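Local coordinates for phosphoacetylglucosamine mutase (Aspergillus lentulus, PDB 5O9X), which catalyses the interconversion of N-acetylglucosamine 6-phosphate and N-acetylglucosamine 1-phosphate, a step on the route to UDP-N-acetylglucosamine, at residues F25-A30 and E91-A96; R172-L177 and G184-Q189; Y261-Q266 and L303-R308; G318-S323 and Q408-C413. The protein carries 1 engineered substitution. One frame throughout, in Å; residues are numbered along the deposited sequence.

Contact 1 (F25-A30 and E91-A96). With G16 (1,6-di-O-phosphono-alpha-D-glucopyranose), chain B.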
loop_
_atom_site.group_PDB
_atom_site.type_symbol
_atom_site.label_atom_id
_atom_site.label_comp_id
_atom_site.label_asym_id
_atom_site.label_seq_id
_atom_site.Cartn_x
_atom_site.Cartn_y
_atom_site.Cartn_z
ATOM N N PHE A 25 0.013 -12.791 19.205
ATOM C CA PHE A 25 0.036 -12.246 17.848
ATOM C C PHE A 25 -1.101 -11.250 17.640
ATOM O O PHE A 25 -2.157 -11.393 18.221
ATOM C CB PHE A 25 -0.051 -13.384 16.827
ATOM C CG PHE A 25 0.986 -14.427 17.028
ATOM C CD1 PHE A 25 2.331 -14.164 16.731
ATOM C CD2 PHE A 25 0.631 -15.704 17.525
ATOM C CE1 PHE A 25 3.308 -15.139 16.905
ATOM C CE2 PHE A 25 1.629 -16.674 17.727
ATOM C CZ PHE A 25 2.960 -16.399 17.407
ATOM N N GLN A 26 -0.847 -10.193 16.866
ATOM C CA GLN A 26 -1.885 -9.226 16.570
ATOM C C GLN A 26 -1.875 -8.970 15.061
ATOM O O GLN A 26 -0.811 -9.020 14.431
ATOM C CB GLN A 26 -1.679 -7.939 17.385
ATOM C CG GLN A 26 -0.220 -7.490 17.400
ATOM C CD GLN A 26 0.032 -6.126 18.073
ATOM O OE1 GLN A 26 -0.012 -6.012 19.315
ATOM N NE2 GLN A 26 0.333 -5.083 17.244
ATOM N N TYR A 27 -3.036 -8.662 14.492
ATOM C CA TYR A 27 -3.141 -8.465 13.041
ATOM C C TYR A 27 -2.391 -7.174 12.551
ATOM O O TYR A 27 -1.797 -7.156 11.469
ATOM C CB TYR A 27 -4.614 -8.468 12.631
ATOM C CG TYR A 27 -4.843 -8.666 11.159
ATOM C CD1 TYR A 27 -4.922 -9.973 10.611
ATOM C CD2 TYR A 27 -5.007 -7.560 10.303
ATOM C CE1 TYR A 27 -5.152 -10.143 9.268
ATOM C CE2 TYR A 27 -5.277 -7.733 8.932
ATOM C CZ TYR A 27 -5.335 -9.017 8.427
ATOM O OH TYR A 27 -5.549 -9.266 7.078
ATOM N N GLY A 28 -2.396 -6.123 13.353
ATOM C CA GLY A 28 -1.569 -4.931 13.027
ATOM C C GLY A 28 -2.203 -4.121 11.896
ATOM O O GLY A 28 -3.391 -4.286 11.539
ATOM N N THR A 29 -1.406 -3.258 11.318
ATOM C CA THR A 29 -1.899 -2.321 10.311
ATOM C C THR A 29 -2.307 -3.067 9.036
ATOM O O THR A 29 -3.315 -2.679 8.374
ATOM C CB THR A 29 -0.752 -1.333 10.008
ATOM O OG1 THR A 29 -0.416 -0.636 11.212
ATOM C CG2 THR A 29 -1.175 -0.263 8.988
ATOM N N ALA A 30 -1.465 -4.032 8.624
ATOM C CA ALA A 30 -1.625 -4.731 7.310
ATOM C C ALA A 30 -1.587 -6.275 7.379
ATOM O O ALA A 30 -1.407 -6.912 6.349
ATOM C CB ALA A 30 -0.540 -4.239 6.319
ATOM N N GLU A 91 -13.883 -6.926 10.298
ATOM C CA GLU A 91 -14.470 -7.796 11.345
ATOM C C GLU A 91 -13.738 -9.170 11.413
ATOM O O GLU A 91 -13.682 -9.867 12.436
ATOM C CB GLU A 91 -15.979 -7.916 11.028
ATOM C CG GLU A 91 -16.804 -8.905 11.860
ATOM C CD GLU A 91 -17.688 -8.258 12.956
ATOM O OE1 GLU A 91 -17.971 -7.031 12.879
ATOM O OE2 GLU A 91 -18.118 -8.983 13.901
ATOM N N TRP A 92 -13.163 -9.555 10.282
ATOM C CA TRP A 92 -12.487 -10.809 10.156
ATOM C C TRP A 92 -11.050 -10.770 10.663
ATOM O O TRP A 92 -10.452 -11.829 10.885
ATOM C CB TRP A 92 -12.540 -11.253 8.692
ATOM C CG TRP A 92 -13.855 -11.930 8.301
ATOM C CD1 TRP A 92 -15.136 -11.356 8.180
ATOM C CD2 TRP A 92 -14.009 -13.301 7.948
ATOM N NE1 TRP A 92 -16.066 -12.345 7.833
ATOM C CE2 TRP A 92 -15.402 -13.523 7.654
ATOM C CE3 TRP A 92 -13.123 -14.382 7.875
ATOM C CZ2 TRP A 92 -15.888 -14.775 7.242
ATOM C CZ3 TRP A 92 -13.618 -15.621 7.473
ATOM C CH2 TRP A 92 -14.989 -15.803 7.178
ATOM N N GLU A 93 -10.505 -9.581 10.950
ATOM C CA GLU A 93 -9.163 -9.542 11.585
ATOM C C GLU A 93 -9.220 -10.194 12.985
ATOM O O GLU A 93 -8.293 -10.924 13.350
ATOM C CB GLU A 93 -8.617 -8.110 11.664
ATOM C CG GLU A 93 -8.645 -7.385 10.312
ATOM C CD GLU A 93 -8.201 -5.953 10.418
ATOM O OE1 GLU A 93 -8.093 -5.441 11.566
ATOM O OE2 GLU A 93 -7.913 -5.373 9.358
ATOM N N ALA A 94 -10.310 -9.952 13.754
ATOM C CA ALA A 94 -10.506 -10.671 15.036
ATOM C C ALA A 94 -10.534 -12.178 14.917
ATOM O O ALA A 94 -9.993 -12.880 15.796
ATOM C CB ALA A 94 -11.771 -10.210 15.789
ATOM N N TYR A 95 -11.208 -12.698 13.903
ATOM C CA TYR A 95 -11.203 -14.143 13.707
ATOM C C TYR A 95 -9.764 -14.651 13.420
ATOM O O TYR A 95 -9.336 -15.695 13.945
ATOM C CB TYR A 95 -12.082 -14.529 12.543
ATOM C CG TYR A 95 -13.509 -14.026 12.609
ATOM C CD1 TYR A 95 -14.215 -13.971 13.838
ATOM C CD2 TYR A 95 -14.186 -13.687 11.435
ATOM C CE1 TYR A 95 -15.534 -13.523 13.888
ATOM C CE2 TYR A 95 -15.515 -13.256 11.470
ATOM C CZ TYR A 95 -16.185 -13.190 12.692
ATOM O OH TYR A 95 -17.477 -12.729 12.708
ATOM N N ALA A 96 -9.029 -13.910 12.566
ATOM C CA ALA A 96 -7.653 -14.362 12.248
ATOM C C ALA A 96 -6.856 -14.435 13.513
ATOM O O ALA A 96 -6.078 -15.354 13.704
ATOM C CB ALA A 96 -7.016 -13.400 11.279
HETATM C C1 G16 B . 1.901 -0.927 5.758
HETATM C C2 G16 B . 0.493 -0.431 5.441
HETATM C C3 G16 B . 0.504 1.119 5.244
HETATM C C4 G16 B . 1.086 1.889 6.416
HETATM C C5 G16 B . 2.488 1.356 6.677
HETATM C C6 G16 B . 3.103 1.805 7.982
HETATM O O1 G16 B . 2.752 -0.648 4.642
HETATM O O2 G16 B . -0.121 -1.092 4.292
HETATM O O3 G16 B . -0.776 1.486 4.914
HETATM O O4 G16 B . 1.218 3.362 6.200
HETATM O O5 G16 B . 2.483 -0.076 6.894
HETATM O O6 G16 B . 2.200 1.328 9.079
HETATM P P G16 B . 2.657 1.566 10.617
HETATM O O1P G16 B . 3.030 3.056 10.796
HETATM O O2P G16 B . 3.920 0.710 10.873
HETATM O O3P G16 B . 1.531 1.048 11.537
HETATM P "P'" G16 B . 3.552 -1.817 3.819
HETATM O O1X G16 B . 2.643 -3.075 3.782
HETATM O O2X G16 B . 4.800 -2.202 4.676
HETATM O O3X G16 B . 4.038 -1.234 2.537
#
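T29 OG1 donates to O3P of the ligand's 6-phosphate at 2.6 Å, in the active-site pocket, while two residues earlier in the same loop Y27 packs on E93 of helix 91-101. Between the segments themselves the contact is a CH-pi one: E93 CG sits over one face of the Y27 ring, 3.9 Å from its centroid and 23° off the normal. The carboxylate beyond it is turned only 24° from the ring plane, and its OE2 makes a salt bridge with K364 NZ. That amine is also hydrogen-bonded by T29 O and weakly by G28 O, so K364 bridges E93 on the helix and the loop carbonyls next to the ligand. Y27 carries its CG anti to the backbone N (chi1 -164°), which swings the ring to the helix, where A96 CB meets Y27 CD1 obliquely at 4.1 Å. Y27 also meets F32 of strand 32-35 edge-to-face, while helix 91-101 packs against helix 40-56, with W92, Y95 and A96 all on L49.

Contact 2 (R172-L177 and G184-Q189)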
loop_
_atom_site.group_PDB
_atom_site.type_symbol
_atom_site.label_atom_id
_atom_site.label_comp_id
_atom_site.label_asym_id
_atom_site.label_seq_id
_atom_site.Cartn_x
_atom_site.Cartn_y
_atom_site.Cartn_z
ATOM N N ARG A 172 -9.015 -10.453 -8.032
ATOM C CA ARG A 172 -10.084 -9.731 -8.760
ATOM C C ARG A 172 -10.366 -10.392 -10.128
ATOM O O ARG A 172 -11.535 -10.732 -10.431
ATOM C CB ARG A 172 -9.809 -8.253 -8.868
ATOM C CG ARG A 172 -11.003 -7.513 -9.396
ATOM C CD ARG A 172 -10.716 -6.054 -9.386
ATOM N NE ARG A 172 -11.869 -5.239 -9.771
ATOM C CZ ARG A 172 -11.940 -3.928 -9.518
ATOM N NH1 ARG A 172 -10.936 -3.317 -8.901
ATOM N NH2 ARG A 172 -13.005 -3.219 -9.861
ATOM N N CYS A 173 -9.335 -10.653 -10.917
ATOM C CA CYS A 173 -9.558 -11.336 -12.204
ATOM C C CYS A 173 -10.282 -12.665 -12.074
ATOM O O CYS A 173 -11.261 -12.908 -12.820
ATOM C CB CYS A 173 -8.253 -11.583 -12.999
ATOM S SG CYS A 173 -7.609 -10.015 -13.597
ATOM N N LYS A 174 -9.824 -13.543 -11.181
ATOM C CA LYS A 174 -10.436 -14.875 -11.132
ATOM C C LYS A 174 -11.931 -14.766 -10.643
ATOM O O LYS A 174 -12.782 -15.611 -10.961
ATOM C CB LYS A 174 -9.657 -15.813 -10.215
ATOM C CG LYS A 174 -8.230 -16.106 -10.613
ATOM C CD LYS A 174 -7.650 -17.144 -9.695
ATOM C CE LYS A 174 -8.135 -18.536 -10.093
ATOM N NZ LYS A 174 -7.707 -18.956 -11.445
ATOM N N ASN A 175 -12.237 -13.752 -9.844
ATOM C CA ASN A 175 -13.607 -13.640 -9.339
ATOM C C ASN A 175 -14.548 -12.904 -10.306
ATOM O O ASN A 175 -15.738 -12.804 -10.035
ATOM C CB ASN A 175 -13.635 -12.999 -7.961
ATOM C CG ASN A 175 -13.098 -13.932 -6.882
ATOM O OD1 ASN A 175 -12.304 -13.505 -6.037
ATOM N ND2 ASN A 175 -13.489 -15.182 -6.915
ATOM N N THR A 176 -14.002 -12.347 -11.387
ATOM C CA THR A 176 -14.804 -11.578 -12.314
ATOM C C THR A 176 -14.759 -12.158 -13.725
ATOM O O THR A 176 -15.432 -11.617 -14.623
ATOM C CB THR A 176 -14.406 -10.088 -12.372
ATOM O OG1 THR A 176 -13.061 -9.985 -12.879
ATOM C CG2 THR A 176 -14.598 -9.377 -11.006
ATOM N N LEU A 177 -13.979 -13.226 -13.923
ATOM C CA LEU A 177 -13.712 -13.723 -15.257
ATOM C C LEU A 177 -15.092 -14.155 -15.830
ATOM O O LEU A 177 -15.914 -14.703 -15.083
ATOM C CB LEU A 177 -12.687 -14.873 -15.215
ATOM C CG LEU A 177 -12.141 -15.410 -16.538
ATOM C CD1 LEU A 177 -11.307 -14.403 -17.345
ATOM C CD2 LEU A 177 -11.376 -16.715 -16.314
ATOM N N GLY A 184 -9.657 -8.762 -16.239
ATOM C CA GLY A 184 -8.495 -9.160 -17.036
ATOM C C GLY A 184 -8.313 -10.660 -16.989
ATOM O O GLY A 184 -9.082 -11.361 -16.266
ATOM N N GLU A 185 -7.295 -11.147 -17.711
ATOM C CA GLU A 185 -6.827 -12.525 -17.595
ATOM C C GLU A 185 -6.038 -12.687 -16.280
ATOM O O GLU A 185 -5.173 -11.858 -15.994
ATOM C CB GLU A 185 -5.864 -12.879 -18.758
ATOM C CG GLU A 185 -6.437 -13.014 -20.184
ATOM C CD GLU A 185 -7.733 -13.833 -20.270
ATOM O OE1 GLU A 185 -7.725 -15.021 -19.849
ATOM O OE2 GLU A 185 -8.757 -13.244 -20.738
ATOM N N PRO A 186 -6.281 -13.774 -15.516
ATOM C CA PRO A 186 -5.746 -13.909 -14.126
ATOM C C PRO A 186 -4.350 -14.484 -14.075
ATOM O O PRO A 186 -4.078 -15.450 -13.372
ATOM C CB PRO A 186 -6.754 -14.845 -13.482
ATOM C CG PRO A 186 -7.195 -15.751 -14.630
ATOM C CD PRO A 186 -7.104 -14.950 -15.900
ATOM N N THR A 187 -3.438 -13.885 -14.841
ATOM C CA THR A 187 -2.076 -14.340 -14.924
ATOM C C THR A 187 -1.184 -13.117 -14.931
ATOM O O THR A 187 -1.610 -11.952 -15.200
ATOM C CB THR A 187 -1.791 -15.078 -16.247
ATOM O OG1 THR A 187 -1.988 -14.106 -17.281
ATOM C CG2 THR A 187 -2.784 -16.305 -16.473
ATOM N N GLU A 188 0.074 -13.388 -14.679
ATOM C CA GLU A 188 1.077 -12.348 -14.705
ATOM C C GLU A 188 1.161 -11.700 -16.077
ATOM O O GLU A 188 1.270 -10.474 -16.167
ATOM C CB GLU A 188 2.404 -13.004 -14.293
ATOM C CG GLU A 188 3.344 -12.042 -13.701
ATOM C CD GLU A 188 4.615 -12.697 -13.202
ATOM O OE1 GLU A 188 4.507 -13.718 -12.471
ATOM O OE2 GLU A 188 5.679 -12.187 -13.616
ATOM N N GLN A 189 1.127 -12.517 -17.166
ATOM C CA GLN A 189 1.034 -11.902 -18.539
ATOM C C GLN A 189 -0.187 -10.984 -18.677
ATOM O O GLN A 189 -0.096 -9.948 -19.314
ATOM C CB GLN A 189 0.892 -13.017 -19.586
ATOM C CG GLN A 189 0.927 -12.530 -21.037
ATOM C CD GLN A 189 1.009 -13.700 -22.055
ATOM O OE1 GLN A 189 1.592 -14.721 -21.789
ATOM N NE2 GLN A 189 0.427 -13.516 -23.216
HETATM O O HOH W 1 -11.412 -11.177 -15.172
HETATM O O HOH W 2 -5.074 -18.015 -12.178
#
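The short connection from helix 164-176 to helix 188-202 folds back so that C173, K174 and L177 pack on G184, E185 and P186. P186 is the centre of an inverse gamma turn, closed by a weak bond from T187 N to E185 O, and T187 then caps helix 188-202 through its side chain. The pyrrolidine ring lies against C173 and K174 of helix 164-176: P186 CB is 3.6 Å from C173 CB and 3.5 Å from K174 CG, the latter tight for two carbons, with the lysine chain crossing the ring at about a right angle. C173 SG sits 3.3 Å from G184 O, and L177 CD1 reaches the same oxygen at 3.9 Å. Water 1 donates to C173 O and, at 2.6 Å, to G184 O. Bends at chi3 (79°) and chi4 (63°) curl K174 back, and NZ donates a hydrogen bond to water 2, which in turn donates to P186 O at 3.0 Å; W61 takes the lysine in a cation-pi contact. The packing is apolar, proline on cysteine and lysine carbons, while polar links run through water: one joins two carbonyls, the other the lysine amine to a third.

Contact 3 (Y261-Q266 and L303-R308)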
loop_
_atom_site.group_PDB
_atom_site.type_symbol
_atom_site.label_atom_id
_atom_site.label_comp_id
_atom_site.label_asym_id
_atom_site.label_seq_id
_atom_site.Cartn_x
_atom_site.Cartn_y
_atom_site.Cartn_z
ATOM N N TYR A 261 13.393 3.695 2.854
ATOM C CA TYR A 261 14.662 4.327 3.124
ATOM C C TYR A 261 14.604 5.822 2.657
ATOM O O TYR A 261 14.962 6.736 3.425
ATOM C CB TYR A 261 15.835 3.555 2.411
ATOM C CG TYR A 261 17.194 4.282 2.613
ATOM C CD1 TYR A 261 18.086 3.880 3.650
ATOM C CD2 TYR A 261 17.567 5.329 1.786
ATOM C CE1 TYR A 261 19.329 4.505 3.855
ATOM C CE2 TYR A 261 18.763 6.008 2.019
ATOM C CZ TYR A 261 19.640 5.552 3.037
ATOM O OH TYR A 261 20.818 6.228 3.214
ATOM N N VAL A 262 14.171 6.076 1.418
ATOM C CA VAL A 262 14.200 7.430 0.881
ATOM C C VAL A 262 13.295 8.360 1.714
ATOM O O VAL A 262 13.668 9.488 2.057
ATOM C CB VAL A 262 13.817 7.383 -0.605
ATOM C CG1 VAL A 262 13.676 8.798 -1.195
ATOM C CG2 VAL A 262 14.971 6.697 -1.409
ATOM N N LYS A 263 12.075 7.899 1.976
ATOM C CA LYS A 263 11.123 8.720 2.736
ATOM C C LYS A 263 11.563 8.985 4.199
ATOM O O LYS A 263 11.414 10.129 4.672
ATOM C CB LYS A 263 9.775 8.003 2.686
ATOM C CG LYS A 263 8.672 8.672 3.587
ATOM C CD LYS A 263 8.237 10.076 3.100
ATOM C CE LYS A 263 7.275 10.728 4.083
ATOM N NZ LYS A 263 7.082 12.184 3.727
ATOM N N THR A 264 12.072 7.960 4.920
ATOM C CA THR A 264 12.400 8.148 6.352
ATOM C C THR A 264 13.707 8.916 6.482
ATOM O O THR A 264 13.835 9.724 7.380
ATOM C CB THR A 264 12.545 6.776 7.113
ATOM O OG1 THR A 264 13.461 5.918 6.412
ATOM C CG2 THR A 264 11.164 6.087 7.135
ATOM N N LYS A 265 14.674 8.669 5.597
ATOM C CA LYS A 265 15.950 9.396 5.674
ATOM C C LYS A 265 15.978 10.699 4.887
ATOM O O LYS A 265 16.933 11.510 5.051
ATOM C CB LYS A 265 17.104 8.500 5.146
ATOM C CG LYS A 265 17.280 7.129 5.827
ATOM C CD LYS A 265 17.877 7.331 7.196
ATOM C CE LYS A 265 18.176 6.015 7.951
ATOM N NZ LYS A 265 19.662 6.054 8.129
ATOM N N GLN A 266 14.994 10.914 3.994
ATOM C CA GLN A 266 14.957 12.125 3.134
ATOM C C GLN A 266 16.270 12.356 2.372
ATOM O O GLN A 266 16.880 13.447 2.454
ATOM C CB GLN A 266 14.551 13.405 3.911
ATOM C CG GLN A 266 13.131 13.255 4.513
ATOM C CD GLN A 266 12.539 14.540 5.138
ATOM O OE1 GLN A 266 13.058 15.617 4.972
ATOM N NE2 GLN A 266 11.412 14.411 5.829
ATOM N N LEU A 303 12.408 15.717 -2.524
ATOM C CA LEU A 303 11.570 14.539 -2.396
ATOM C C LEU A 303 10.186 14.838 -2.932
ATOM O O LEU A 303 9.628 15.882 -2.619
ATOM C CB LEU A 303 11.442 14.128 -0.886
ATOM C CG LEU A 303 10.461 12.970 -0.567
ATOM C CD1 LEU A 303 10.884 11.656 -1.261
ATOM C CD2 LEU A 303 10.315 12.898 0.989
ATOM N N LEU A 304 9.627 13.900 -3.723
ATOM C CA LEU A 304 8.266 14.016 -4.215
ATOM C C LEU A 304 7.513 12.834 -3.727
ATOM O O LEU A 304 7.431 11.839 -4.448
ATOM C CB LEU A 304 8.128 14.165 -5.746
ATOM C CG LEU A 304 8.859 15.437 -6.303
ATOM C CD1 LEU A 304 9.374 15.212 -7.763
ATOM C CD2 LEU A 304 7.937 16.626 -6.212
ATOM N N ASP A 305 6.880 12.981 -2.559
ATOM C CA ASP A 305 6.386 11.759 -1.852
ATOM C C ASP A 305 4.926 11.420 -2.189
ATOM O O ASP A 305 4.383 11.981 -3.145
ATOM C CB ASP A 305 6.589 11.913 -0.319
ATOM C CG ASP A 305 5.658 13.019 0.317
ATOM O OD1 ASP A 305 4.705 13.563 -0.323
ATOM O OD2 ASP A 305 5.857 13.319 1.522
ATOM N N GLY A 306 4.277 10.534 -1.399
ATOM C CA GLY A 306 2.875 10.145 -1.729
ATOM C C GLY A 306 1.873 11.265 -1.883
ATOM O O GLY A 306 0.966 11.215 -2.753
ATOM N N ASP A 307 1.983 12.289 -1.026
ATOM C CA ASP A 307 1.051 13.426 -1.165
ATOM C C ASP A 307 1.304 14.271 -2.371
ATOM O O ASP A 307 0.383 14.890 -2.914
ATOM C CB ASP A 307 1.095 14.254 0.093
ATOM C CG ASP A 307 0.579 13.444 1.254
ATOM O OD1 ASP A 307 -0.642 13.118 1.283
ATOM O OD2 ASP A 307 1.401 13.050 2.116
ATOM N N ARG A 308 2.548 14.311 -2.823
ATOM C CA ARG A 308 2.841 14.937 -4.131
ATOM C C ARG A 308 2.194 14.193 -5.281
ATOM O O ARG A 308 1.749 14.854 -6.216
ATOM C CB ARG A 308 4.360 14.986 -4.490
ATOM C CG ARG A 308 5.079 15.874 -3.532
ATOM C CD ARG A 308 4.887 17.324 -4.042
ATOM N NE ARG A 308 5.620 18.156 -3.124
ATOM C CZ ARG A 308 5.910 19.435 -3.257
ATOM N NH1 ARG A 308 5.414 20.133 -4.296
ATOM N NH2 ARG A 308 6.649 20.024 -2.305
#
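An N-capping aspartate, D305, joins the edge strand 301-304 of the second mixed sheet to helix 306-324, and K263 reaches it from helix 259-265, which lies beside that strand. The apolar part of the contact is built on L303. Its CG is anti to the backbone N (chi1 174°), which sends the two methyls to the helix: L303 CD1 meets V262 CG1 at 4.0 Å and L303 CD2 meets K263 CD at 4.1 Å, the lysine chain crossing the leucine at about a right angle. V262 and L303 both also touch L291 of the adjacent strand 290-295, so the helix is seated on the sheet. The ionic part is a salt bridge, K263 NZ donating to D305 OD2 at 2.8 Å. D307 OD2 stands 6.0 Å from K263 NZ and would add to the favourable field around the amine. The capping part uses the other carboxylate oxygen. With chi1 at 68°, D305 CG lies between its own N and C, and D305 OD1 takes weak bonds from D307 N at 3.1 Å and R308 N at 3.4 Å. The two oxygens divide the work: OD1 faces the helix start, while OD2 receives K263 through its anti lone pair.

Contact 4 (G318-S323 and Q408-C413)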
loop_
_atom_site.group_PDB
_atom_site.type_symbol
_atom_site.label_atom_id
_atom_site.label_comp_id
_atom_site.label_asym_id
_atom_site.label_seq_id
_atom_site.Cartn_x
_atom_site.Cartn_y
_atom_site.Cartn_z
ATOM N N GLY A 318 -9.004 16.854 -12.218
ATOM C CA GLY A 318 -9.822 18.038 -12.218
ATOM C C GLY A 318 -9.752 18.808 -13.503
ATOM O O GLY A 318 -10.810 19.244 -13.984
ATOM N N ASP A 319 -8.550 19.005 -14.059
ATOM C CA ASP A 319 -8.432 19.673 -15.351
ATOM C C ASP A 319 -9.084 18.825 -16.470
ATOM O O ASP A 319 -9.731 19.407 -17.363
ATOM C CB ASP A 319 -6.960 19.936 -15.728
ATOM C CG ASP A 319 -6.287 20.958 -14.808
ATOM O OD1 ASP A 319 -6.961 21.707 -14.018
ATOM O OD2 ASP A 319 -5.053 21.055 -14.963
ATOM N N LEU A 320 -8.938 17.495 -16.463
ATOM C CA LEU A 320 -9.574 16.692 -17.507
ATOM C C LEU A 320 -11.106 16.723 -17.409
ATOM O O LEU A 320 -11.760 16.847 -18.438
ATOM C CB LEU A 320 -9.174 15.197 -17.454
ATOM C CG LEU A 320 -7.763 14.867 -17.918
ATOM C CD1 LEU A 320 -7.514 13.333 -17.716
ATOM C CD2 LEU A 320 -7.449 15.333 -19.371
ATOM N N ALA A 321 -11.642 16.636 -16.172
ATOM C CA ALA A 321 -13.097 16.696 -15.989
ATOM C C ALA A 321 -13.654 18.041 -16.454
ATOM O O ALA A 321 -14.703 18.068 -17.119
ATOM C CB ALA A 321 -13.469 16.433 -14.529
ATOM N N ARG A 322 -12.978 19.152 -16.139
ATOM C CA ARG A 322 -13.388 20.432 -16.654
ATOM C C ARG A 322 -13.352 20.512 -18.179
ATOM O O ARG A 322 -14.253 21.062 -18.840
ATOM C CB ARG A 322 -12.464 21.519 -16.113
ATOM C CG ARG A 322 -12.951 22.948 -16.272
ATOM C CD ARG A 322 -11.964 23.926 -15.570
ATOM N NE ARG A 322 -11.622 23.454 -14.204
ATOM C CZ ARG A 322 -10.398 23.097 -13.794
ATOM N NH1 ARG A 322 -9.356 23.208 -14.650
ATOM N NH2 ARG A 322 -10.213 22.628 -12.529
ATOM N N SER A 323 -12.240 20.070 -18.723
ATOM C CA SER A 323 -12.060 20.030 -20.175
ATOM C C SER A 323 -13.131 19.156 -20.917
ATOM O O SER A 323 -13.587 19.512 -22.041
ATOM C CB SER A 323 -10.620 19.602 -20.433
ATOM O OG SER A 323 -10.405 19.406 -21.796
ATOM N N GLN A 408 -13.985 15.516 -26.184
ATOM C CA GLN A 408 -13.854 14.078 -26.400
ATOM C C GLN A 408 -12.427 13.577 -26.056
ATOM O O GLN A 408 -12.263 12.457 -25.542
ATOM C CB GLN A 408 -14.149 13.765 -27.891
ATOM C CG GLN A 408 -14.180 12.272 -28.269
ATOM C CD GLN A 408 -15.286 11.499 -27.501
ATOM O OE1 GLN A 408 -16.413 12.038 -27.228
ATOM N NE2 GLN A 408 -14.958 10.250 -27.100
ATOM N N ARG A 409 -11.394 14.322 -26.449
ATOM C CA ARG A 409 -10.009 13.863 -26.152
ATOM C C ARG A 409 -9.801 13.744 -24.611
ATOM O O ARG A 409 -9.219 12.762 -24.116
ATOM C CB ARG A 409 -8.957 14.842 -26.758
ATOM C CG ARG A 409 -8.830 14.675 -28.287
ATOM C CD ARG A 409 -7.653 15.464 -28.895
ATOM N NE ARG A 409 -7.840 16.937 -28.783
ATOM C CZ ARG A 409 -8.461 17.698 -29.686
ATOM N NH1 ARG A 409 -8.986 17.143 -30.760
ATOM N NH2 ARG A 409 -8.557 18.983 -29.515
ATOM N N SER A 410 -10.264 14.758 -23.869
ATOM C CA SER A 410 -10.163 14.721 -22.415
ATOM C C SER A 410 -10.991 13.606 -21.824
ATOM O O SER A 410 -10.536 12.909 -20.872
ATOM C CB SER A 410 -10.570 16.070 -21.864
ATOM O OG SER A 410 -9.476 16.984 -22.091
ATOM N N LEU A 411 -12.207 13.400 -22.368
ATOM C CA LEU A 411 -13.019 12.301 -21.885
ATOM C C LEU A 411 -12.318 10.951 -22.104
ATOM O O LEU A 411 -12.253 10.076 -21.173
ATOM C CB LEU A 411 -14.452 12.319 -22.492
ATOM C CG LEU A 411 -15.408 11.275 -21.856
ATOM C CD1 LEU A 411 -15.877 11.776 -20.481
ATOM C CD2 LEU A 411 -16.643 11.130 -22.732
ATOM N N GLU A 412 -11.745 10.760 -23.290
ATOM C CA GLU A 412 -11.049 9.522 -23.598
ATOM C C GLU A 412 -9.815 9.338 -22.697
ATOM O O GLU A 412 -9.504 8.227 -22.338
ATOM C CB GLU A 412 -10.604 9.467 -25.087
ATOM C CG GLU A 412 -11.736 8.875 -25.975
ATOM C CD GLU A 412 -11.550 9.090 -27.491
ATOM O OE1 GLU A 412 -10.473 8.721 -28.033
ATOM O OE2 GLU A 412 -12.486 9.631 -28.149
ATOM N N CYS A 413 -9.113 10.435 -22.389
ATOM C CA CYS A 413 -7.966 10.339 -21.466
ATOM C C CYS A 413 -8.493 9.875 -20.103
ATOM O O CYS A 413 -7.954 8.954 -19.512
ATOM C CB CYS A 413 -7.250 11.706 -21.406
ATOM S SG CYS A 413 -5.689 11.532 -20.516
#
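L320 lays its two methyls over successive turns of helix 405-420: CD1 is 3.8 Å from C413 SG and 4.0 Å from C413 CB, while CD2 lies 3.8 Å from S410 OG. One turn further along helix 306-324, S323 meets S410 through a hydrogen bond of 2.6 Å between their OG atoms, in which either hydroxyl may be the donor. The torsions bring the two oxygens together: S323 OG is anti to its backbone N (chi1 174°), whereas S410 OG is anti to its carbonyl carbon. S410 is pinched between leucine and serine, and its CB also lies 3.7 Å from L320 O, against the other backbone. The small serines are consistent with the close approach of the backbones: the segment axes come within 8.3 Å, and their directions differ by 138°, nearer antiparallel than parallel. A direct bond between two hydroxyls gives each a partner within the interface, beside an otherwise apolar patch of leucine and cysteine. Beyond these turns C413 also rests on F316 and S410 on A324, while L411, from another side of its helix, touches A324 and I326, so helix 405-420 lies across the C-terminal half of helix 306-324.

From the N terminus, contact 1 closes a 60-residue loop holding strands 32-35, 61-66 and 75-81, and ties the ligand-binding loop to helix 91-101. Contact 2 spans six residues and pins the step from helix 164-176 to helix 188-202. Contact 3 then brackets strands 279-283 and 290-295, joining helix 259-265 to the strand edge and to the start of helix 306-324. That helix carries its other end to contact 4, which closes 84 residues including the four strands of the third sheet. All four follow in series, with none nested or crossed. Contacts 1 and 4 lie farthest apart, centres about 41 Å from each other.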